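PDB 2CKS: endoglucanase E-5 from Thermobifida fusca, which hydrolyses internal beta-1,4-glucosidic linkages in cellulose, lichenin and cereal beta-D-glucans through its catalytic domain, the part of the protein modelled here. Local coordinates for residues R29-H34 with Q298-K303; W265-D270 with G274-P279. One frame throughout, in Å; residues are numbered along the deposited sequence.

Interaction 1: R29-H34 with Q298-K303; sequences RGMSTH and QWVRSK
Strand 29-32 and helix 295-304 touch only lightly, the backbones staying well apart with Arg29 CA 9.0 Å from Lys303 CA, so two side chains of the strand, Arg29 and Met31, do the reaching. Arg29 heads for the helix from its CB onward, and a bend at chi3 (-54°) swings the guanidinium up to the C-terminal turn. There NH1 donates to Lys303 O at 2.9 Å. The bond is bent, 147° at the hydrogen, and NH1 stands well above the carbonyl plane of Lys303 instead of on a lone pair. Because the last carbonyls of a helix lack a donor one turn further on, a guanidinium is a natural partner here, and its charge probably suits the negative end of the helix dipole. In this (beta/alpha)8 barrel of glycoside hydrolase family 5, the contact lays the last helix of the chain over the first strand. Deeper in, Met31 folds back on itself at chi2 and chi3, which brings its sulfur against the branched end of Val300: SD lies 3.9 Å from Val300 CG1 and 4.1 Å from Val300 CG2. Val300 also packs on Trp262 and Lys264 of the neighbouring strand. The side chain of Lys303 turns elsewhere: its CE passes over one face of the Trp299 ring, 3.2 Å above the plane toward the rim, and NZ forms a salt bridge with Asp249.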
loop_
_atom_site.group_PDB
_atom_site.type_symbol
_atom_site.label_atom_id
_atom_site.label_comp_id
_atom_site.label_asym_id
_atom_site.label_seq_id
_atom_site.Cartn_x
_atom_site.Cartn_y
_atom_site.Cartn_z
ATOM N N ARG A 29 6.796 -7.684 2.176
ATOM C CA ARG A 29 5.710 -8.212 1.365
ATOM C C ARG A 29 4.513 -8.517 2.230
ATOM O O ARG A 29 4.644 -9.060 3.330
ATOM C CB ARG A 29 6.132 -9.489 0.642
ATOM C CG ARG A 29 7.405 -9.334 -0.185
ATOM C CD ARG A 29 7.955 -10.623 -0.738
ATOM N NE ARG A 29 8.134 -11.590 0.337
ATOM C CZ ARG A 29 7.919 -12.894 0.243
ATOM N NH1 ARG A 29 7.558 -13.453 -0.904
ATOM N NH2 ARG A 29 8.085 -13.644 1.319
ATOM N N GLY A 30 3.325 -8.205 1.728
ATOM C CA GLY A 30 2.123 -8.424 2.500
ATOM C C GLY A 30 0.861 -8.157 1.715
ATOM O O GLY A 30 0.822 -8.377 0.518
ATOM N N MET A 31 -0.165 -7.687 2.420
ATOM C CA MET A 31 -1.496 -7.538 1.875
ATOM C C MET A 31 -2.046 -6.166 2.172
ATOM O O MET A 31 -1.767 -5.583 3.218
ATOM C CB MET A 31 -2.441 -8.546 2.537
ATOM C CG MET A 31 -2.202 -9.999 2.173
ATOM S SD MET A 31 -2.382 -10.329 0.390
ATOM C CE MET A 31 -4.074 -9.831 0.125
ATOM N N SER A 32 -2.856 -5.678 1.251
ATOM C CA SER A 32 -3.698 -4.516 1.464
ATOM C C SER A 32 -5.088 -4.945 1.881
ATOM O O SER A 32 -5.642 -5.873 1.299
ATOM C CB SER A 32 -3.819 -3.708 0.180
ATOM O OG SER A 32 -4.553 -2.511 0.406
ATOM N N THR A 33 -5.666 -4.280 2.870
ATOM C CA THR A 33 -7.099 -4.407 3.100
ATOM C C THR A 33 -7.829 -3.794 1.921
ATOM O O THR A 33 -7.260 -3.031 1.128
ATOM C CB THR A 33 -7.587 -3.696 4.392
ATOM O OG1 THR A 33 -7.557 -2.272 4.216
ATOM C CG2 THR A 33 -6.681 -4.003 5.583
ATOM N N HIS A 34 -9.108 -4.129 1.812
ATOM C CA HIS A 34 -9.993 -3.404 0.923
ATOM C C HIS A 34 -10.458 -2.198 1.743
ATOM O O HIS A 34 -9.988 -1.972 2.861
ATOM C CB HIS A 34 -11.141 -4.310 0.478
ATOM C CG HIS A 34 -11.803 -3.889 -0.801
ATOM N ND1 HIS A 34 -12.265 -4.804 -1.726
ATOM C CD2 HIS A 34 -12.102 -2.668 -1.305
ATOM C CE1 HIS A 34 -12.814 -4.162 -2.742
ATOM N NE2 HIS A 34 -12.725 -2.865 -2.512
ATOM N N GLN A 298 -4.631 -18.246 -2.900
ATOM C CA GLN A 298 -3.684 -19.339 -2.711
ATOM C C GLN A 298 -2.319 -18.955 -3.282
ATOM O O GLN A 298 -1.295 -19.265 -2.688
ATOM C CB GLN A 298 -4.172 -20.647 -3.334
ATOM C CG GLN A 298 -3.285 -21.852 -2.963
ATOM C CD GLN A 298 -3.006 -21.975 -1.453
ATOM O OE1 GLN A 298 -3.902 -22.316 -0.676
ATOM N NE2 GLN A 298 -1.765 -21.672 -1.040
ATOM N N TRP A 299 -2.330 -18.258 -4.415
ATOM C CA TRP A 299 -1.112 -17.837 -5.092
ATOM C C TRP A 299 -0.314 -16.898 -4.204
ATOM O O TRP A 299 0.869 -17.114 -3.992
ATOM C CB TRP A 299 -1.456 -17.178 -6.430
ATOM C CG TRP A 299 -0.312 -16.619 -7.180
ATOM C CD1 TRP A 299 0.481 -17.276 -8.068
ATOM C CD2 TRP A 299 0.162 -15.275 -7.135
ATOM N NE1 TRP A 299 1.432 -16.424 -8.579
ATOM C CE2 TRP A 299 1.250 -15.183 -8.027
ATOM C CE3 TRP A 299 -0.232 -14.128 -6.441
ATOM C CZ2 TRP A 299 1.954 -13.997 -8.230
ATOM C CZ3 TRP A 299 0.471 -12.948 -6.646
ATOM C CH2 TRP A 299 1.552 -12.898 -7.526
ATOM N N VAL A 300 -0.958 -15.875 -3.651
ATOM C CA VAL A 300 -0.216 -14.909 -2.839
ATOM C C VAL A 300 0.222 -15.481 -1.490
ATOM O O VAL A 300 1.313 -15.171 -1.007
ATOM C CB VAL A 300 -0.964 -13.552 -2.671
ATOM C CG1 VAL A 300 -2.149 -13.662 -1.713
ATOM C CG2 VAL A 300 -0.023 -12.489 -2.184
ATOM N N ARG A 301 -0.620 -16.316 -0.890
ATOM C CA ARG A 301 -0.284 -16.944 0.380
ATOM C C ARG A 301 0.968 -17.793 0.205
ATOM O O ARG A 301 1.850 -17.783 1.057
ATOM C CB ARG A 301 -1.450 -17.794 0.888
ATOM C CG ARG A 301 -1.252 -18.366 2.279
ATOM C CD ARG A 301 -2.507 -19.013 2.838
ATOM N NE ARG A 301 -2.250 -19.775 4.059
ATOM C CZ ARG A 301 -1.695 -20.988 4.108
ATOM N NH1 ARG A 301 -1.313 -21.617 3.001
ATOM N NH2 ARG A 301 -1.521 -21.577 5.290
ATOM N N SER A 302 1.051 -18.494 -0.920
ATOM C CA SER A 302 2.207 -19.329 -1.214
ATOM C C SER A 302 3.466 -18.489 -1.408
ATOM O O SER A 302 4.531 -18.877 -0.945
ATOM C CB SER A 302 1.934 -20.201 -2.429
ATOM O OG SER A 302 1.028 -21.225 -2.064
ATOM N N LYS A 303 3.335 -17.327 -2.047
ATOM C CA LYS A 303 4.477 -16.425 -2.203
ATOM C C LYS A 303 4.959 -15.952 -0.846
ATOM O O LYS A 303 6.153 -15.943 -0.585
ATOM C CB LYS A 303 4.143 -15.194 -3.054
ATOM C CG LYS A 303 3.748 -15.460 -4.491
ATOM C CD LYS A 303 4.798 -16.227 -5.270
ATOM C CE LYS A 303 4.500 -16.155 -6.762
ATOM N NZ LYS A 303 4.852 -17.384 -7.498
#

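Interaction 2: W265-D270 with G274-P279; sequences WNYSDD and GAVFQP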
loop_
_atom_site.group_PDB
_atom_site.type_symbol
_atom_site.label_atom_id
_atom_site.label_comp_id
_atom_site.label_asym_id
_atom_site.label_seq_id
_atom_site.Cartn_x
_atom_site.Cartn_y
_atom_site.Cartn_z
ATOM N N TRP A 265 -3.640 -6.393 -3.467
ATOM C CA TRP A 265 -5.055 -6.074 -3.348
ATOM C C TRP A 265 -5.819 -7.376 -3.580
ATOM O O TRP A 265 -5.690 -7.955 -4.657
ATOM C CB TRP A 265 -5.389 -5.077 -4.454
ATOM C CG TRP A 265 -6.729 -4.427 -4.403
ATOM C CD1 TRP A 265 -7.759 -4.634 -5.264
ATOM C CD2 TRP A 265 -7.167 -3.398 -3.498
ATOM N NE1 TRP A 265 -8.826 -3.838 -4.929
ATOM C CE2 TRP A 265 -8.488 -3.066 -3.853
ATOM C CE3 TRP A 265 -6.584 -2.740 -2.408
ATOM C CZ2 TRP A 265 -9.227 -2.102 -3.171
ATOM C CZ3 TRP A 265 -7.321 -1.788 -1.726
ATOM C CH2 TRP A 265 -8.629 -1.477 -2.118
ATOM N N ASN A 266 -6.592 -7.890 -2.623
ATOM C CA ASN A 266 -6.806 -7.335 -1.286
ATOM C C ASN A 266 -7.229 -8.452 -0.309
ATOM O O ASN A 266 -7.616 -9.545 -0.740
ATOM C CB ASN A 266 -7.881 -6.249 -1.339
ATOM C CG ASN A 266 -9.219 -6.775 -1.825
ATOM O OD1 ASN A 266 -9.964 -7.394 -1.062
ATOM N ND2 ASN A 266 -9.521 -6.560 -3.108
ATOM N N TYR A 267 -7.162 -8.147 0.991
ATOM C CA TYR A 267 -7.480 -9.064 2.087
ATOM C C TYR A 267 -8.938 -8.869 2.524
ATOM O O TYR A 267 -9.232 -8.201 3.532
ATOM C CB TYR A 267 -6.529 -8.788 3.261
ATOM C CG TYR A 267 -6.351 -9.935 4.225
ATOM C CD1 TYR A 267 -5.702 -11.111 3.836
ATOM C CD2 TYR A 267 -6.814 -9.843 5.533
ATOM C CE1 TYR A 267 -5.517 -12.157 4.728
ATOM C CE2 TYR A 267 -6.639 -10.898 6.430
ATOM C CZ TYR A 267 -5.992 -12.048 6.020
ATOM O OH TYR A 267 -5.836 -13.089 6.910
ATOM N N SER A 268 -9.850 -9.392 1.717
ATOM C CA SER A 268 -11.291 -9.310 1.972
ATOM C C SER A 268 -11.979 -10.479 1.289
ATOM O O SER A 268 -11.352 -11.230 0.546
ATOM C CB SER A 268 -11.881 -8.001 1.445
ATOM O OG SER A 268 -12.215 -8.094 0.072
ATOM N N ASP A 269 -13.283 -10.589 1.519
ATOM C CA ASP A 269 -14.114 -11.579 0.843
ATOM C C ASP A 269 -15.087 -10.930 -0.145
ATOM O O ASP A 269 -16.188 -11.428 -0.369
ATOM C CB ASP A 269 -14.816 -12.486 1.861
ATOM C CG ASP A 269 -15.908 -11.785 2.634
ATOM O OD1 ASP A 269 -15.956 -10.532 2.649
ATOM O OD2 ASP A 269 -16.771 -12.436 3.267
ATOM N N ASP A 270 -14.653 -9.838 -0.757
ATOM C CA ASP A 270 -15.376 -9.239 -1.873
ATOM C C ASP A 270 -15.569 -10.281 -2.978
ATOM O O ASP A 270 -14.786 -11.228 -3.093
ATOM C CB ASP A 270 -14.599 -8.043 -2.412
ATOM C CG ASP A 270 -15.344 -7.312 -3.485
ATOM O OD1 ASP A 270 -14.719 -7.028 -4.533
ATOM O OD2 ASP A 270 -16.549 -6.992 -3.374
ATOM N N GLY A 274 -9.803 -10.793 -7.230
ATOM C CA GLY A 274 -8.635 -10.291 -6.536
ATOM C C GLY A 274 -8.727 -10.323 -5.023
ATOM O O GLY A 274 -7.707 -10.307 -4.337
ATOM N N ALA A 275 -9.944 -10.330 -4.495
ATOM C CA ALA A 275 -10.141 -10.468 -3.061
ATOM C C ALA A 275 -9.829 -11.904 -2.713
ATOM O O ALA A 275 -10.388 -12.827 -3.298
ATOM C CB ALA A 275 -11.561 -10.115 -2.667
ATOM N N VAL A 276 -8.929 -12.097 -1.764
ATOM C CA VAL A 276 -8.375 -13.421 -1.535
ATOM C C VAL A 276 -9.341 -14.457 -0.971
ATOM O O VAL A 276 -9.096 -15.639 -1.130
ATOM C CB VAL A 276 -7.123 -13.365 -0.621
ATOM C CG1 VAL A 276 -5.999 -12.591 -1.288
ATOM C CG2 VAL A 276 -7.470 -12.808 0.761
ATOM N N PHE A 277 -10.402 -14.028 -0.288
ATOM C CA PHE A 277 -11.351 -14.956 0.337
ATOM C C PHE A 277 -12.660 -15.052 -0.432
ATOM O O PHE A 277 -13.105 -14.103 -1.082
ATOM C CB PHE A 277 -11.657 -14.539 1.767
ATOM C CG PHE A 277 -10.444 -14.473 2.647
ATOM C CD1 PHE A 277 -9.643 -15.594 2.838
ATOM C CD2 PHE A 277 -10.073 -13.285 3.251
ATOM C CE1 PHE A 277 -8.511 -15.529 3.640
ATOM C CE2 PHE A 277 -8.935 -13.216 4.058
ATOM C CZ PHE A 277 -8.157 -14.337 4.249
ATOM N N GLN A 278 -13.301 -16.208 -0.322
ATOM C CA GLN A 278 -14.585 -16.423 -0.970
ATOM C C GLN A 278 -15.645 -15.667 -0.192
ATOM O O GLN A 278 -15.614 -15.656 1.027
ATOM C CB GLN A 278 -14.946 -17.908 -0.971
ATOM C CG GLN A 278 -13.991 -18.801 -1.753
ATOM C CD GLN A 278 -14.111 -18.671 -3.261
ATOM O OE1 GLN A 278 -13.507 -19.458 -4.008
ATOM N NE2 GLN A 278 -14.860 -17.693 -3.717
ATOM N N PRO A 279 -16.593 -15.044 -0.876
ATOM C CA PRO A 279 -17.700 -14.383 -0.179
ATOM C C PRO A 279 -18.310 -15.233 0.937
ATOM O O PRO A 279 -18.579 -16.423 0.752
ATOM C CB PRO A 279 -18.707 -14.136 -1.304
ATOM C CG PRO A 279 -17.849 -13.900 -2.487
ATOM C CD PRO A 279 -16.686 -14.859 -2.333
#
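Gly274 O receives the backbone N of Asn266 at 3.2 Å, the first of three backbone bonds between these two loop segments. Ala275 follows with its methyl set among polar atoms: CB sits 3.4 Å from both Ser268 O and Asp270 O, close to the Ser268 hydroxyl that bonds Asn266 OD1 and accepts Asp270 N in an ST turn. At Val276 the backbone N gives a fairly straight bond to Asn266 O (3.0 Å, 157°), and CG2 leans against Tyr267 CD1. Phe277 N then bonds Ser268 O at 3.1 Å. Its ring, with CG beside the backbone N (chi1 -59°), drives an edge into the Tyr267 face, CE2 lying over the ring centre. This is a T-shaped stack, with centroids 4.9 Å apart and planes at 70°; Tyr267 OH is held by Ser47 O. Gln278 contributes its carbonyl, against Asp269 CB, while Pro279 CA makes a CH...O contact with Asp269 O at 3.3 Å. A cis peptide joins Trp265 to Asn266, and the Trp265 side chain is about 4 Å from that of Glu231, the probable nucleophile. The two segments form the folded loop that emerges after the eighth strand at the catalytic end of the TIM barrel, beside the active site.

From the N terminus, the chain enters the barrel on strand 29-32 and runs through the other seven strands before helix 295-304 returns to it; interaction 1 thus closes a loop of more than 260 residues, joining the first strand to the last helix. Interaction 2 falls wholly within that span and closes a short turn of the loop following strand 262-265. The two do not cross, and their centres lie about 10 Å apart. They also touch directly: Ser32 O and Tyr267 N, 2.8 Å apart, probably share a hydrogen bond, and Met31 CE packs on Asn266 C at 3.5 Å. First strand, eighth-strand loop and closing helix therefore meet at the barrel seam.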